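Local coordinates for host-nuclease inhibitor protein Gam, putative (Desulfovibrio vulgaris, PDB 2P2U), which is of unknown function but, as a Mu Gam-like protein, probably binds double-stranded DNA and may shield it from host nucleases, at residues A[12-15]-A[16-19]. Sequence-based numbering, arbitrary orientation.
Sequences VADI and RQAE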
loop_
_atom_site.group_PDB
_atom_site.type_symbol
_atom_site.label_atom_id
_atom_site.label_comp_id
_atom_site.label_asym_id
_atom_site.label_seq_id
_atom_site.Cartn_x
_atom_site.Cartn_y
_atom_site.Cartn_z
ATOM N N VAL A 12 8.989 39.943 -3.603
ATOM C CA VAL A 12 9.471 39.967 -4.977
ATOM C C VAL A 12 8.968 41.188 -5.792
ATOM O O VAL A 12 8.180 41.041 -6.705
ATOM C CB VAL A 12 9.152 38.649 -5.697
ATOM C CG1 VAL A 12 9.857 38.595 -7.033
ATOM C CG2 VAL A 12 9.568 37.469 -4.831
ATOM N N ALA A 13 9.469 42.386 -5.478
ATOM C CA ALA A 13 8.984 43.656 -6.080
ATOM C C ALA A 13 9.072 43.882 -7.618
ATOM O O ALA A 13 8.442 44.836 -8.107
ATOM C CB ALA A 13 9.550 44.898 -5.303
ATOM N N ASP A 14 9.798 43.057 -8.377
ATOM C CA ASP A 14 9.833 43.287 -9.828
ATOM C C ASP A 14 10.252 42.083 -10.639
ATOM O O ASP A 14 10.666 41.087 -10.088
ATOM C CB ASP A 14 10.687 44.526 -10.161
ATOM C CG ASP A 14 12.178 44.209 -10.349
ATOM O OD1 ASP A 14 12.502 43.224 -11.037
ATOM O OD2 ASP A 14 13.032 44.972 -9.842
ATOM N N ILE A 15 10.150 42.152 -11.954
ATOM C CA ILE A 15 10.441 40.955 -12.741
ATOM C C ILE A 15 11.857 40.372 -12.552
ATOM O O ILE A 15 12.006 39.179 -12.526
ATOM C CB ILE A 15 10.040 41.103 -14.247
ATOM C CG1 ILE A 15 8.615 40.598 -14.460
ATOM C CG2 ILE A 15 10.992 40.330 -15.201
ATOM C CD1 ILE A 15 7.526 41.723 -14.383
ATOM N N ARG A 16 12.896 41.190 -12.429
ATOM C CA ARG A 16 14.266 40.665 -12.179
ATOM C C ARG A 16 14.305 39.831 -10.869
ATOM O O ARG A 16 14.792 38.688 -10.874
ATOM C CB ARG A 16 15.317 41.802 -12.169
ATOM C CG ARG A 16 16.778 41.378 -12.321
ATOM C CD ARG A 16 17.340 41.419 -13.749
ATOM N NE ARG A 16 18.800 41.304 -13.691
ATOM C CZ ARG A 16 19.659 42.340 -13.658
ATOM N NH1 ARG A 16 19.176 43.576 -13.742
ATOM N NH2 ARG A 16 21.004 42.144 -13.579
ATOM N N GLN A 17 13.759 40.385 -9.783
ATOM C CA GLN A 17 13.616 39.659 -8.511
ATOM C C GLN A 17 12.806 38.352 -8.544
ATOM O O GLN A 17 12.860 37.575 -7.604
ATOM C CB GLN A 17 13.030 40.566 -7.453
ATOM C CG GLN A 17 14.069 41.309 -6.760
ATOM C CD GLN A 17 13.537 42.459 -5.976
ATOM O OE1 GLN A 17 14.030 43.580 -6.114
ATOM N NE2 GLN A 17 12.537 42.210 -5.139
ATOM N N ALA A 18 12.020 38.128 -9.582
ATOM C CA ALA A 18 11.357 36.863 -9.727
ATOM C C ALA A 18 12.413 35.926 -10.288
ATOM O O ALA A 18 12.854 35.004 -9.599
ATOM C CB ALA A 18 10.129 36.965 -10.626
ATOM N N GLU A 19 12.837 36.175 -11.521
ATOM C CA GLU A 19 14.051 35.586 -12.100
ATOM C C GLU A 19 15.084 35.111 -11.055
ATOM O O GLU A 19 15.595 34.024 -11.192
ATOM C CB GLU A 19 14.695 36.656 -12.950
ATOM C CG GLU A 19 14.989 36.286 -14.385
ATOM C CD GLU A 19 16.265 37.027 -14.860
ATOM O OE1 GLU A 19 16.267 38.288 -14.801
ATOM O OE2 GLU A 19 17.262 36.354 -15.244
#
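Asp-14 OD1 takes two backbone N-H groups of the first turn: Arg-16 N donates to it, and Gln-17 N does so more weakly, at 3.3 Å with an N-H...O angle of 152°. The Arg-16 N bond is modelled implausibly short, so its exact length is doubtful at this resolution. The carboxylate can turn back over these N-H groups because CG sits between the backbone N and the carbonyl carbon, chi1 88°. This is an N-cap at the start of helix 15-74, the long helix of this Gam-like chain, and a negative charge here would probably interact favourably with the helix dipole. Behind the cap the first turn mixes i to i+3 and i to i+4 bonds. Ile-15 O accepts from Ala-18 N at 3.1 Å, the i+3 bond, and from Glu-19 N at 3.3 Å; Ala-18 N also makes a weak bond to Asp-14 O. From the loop, Val-12 lays CG1, anti to the backbone N, against the first turn, 4.0 Å from Ala-18 CB and 3.8 Å from Gln-17 CB. The Gln-17 side chain crosses that of Asp-14 at about a right angle, its amide ending beside the backbone of Ala-13, with the carboxylate and amide planes 45° apart. On the second subunit, Gly-67 packs against Val-12, Phe-71 against Ile-15 and Leu-88 against Ala-18.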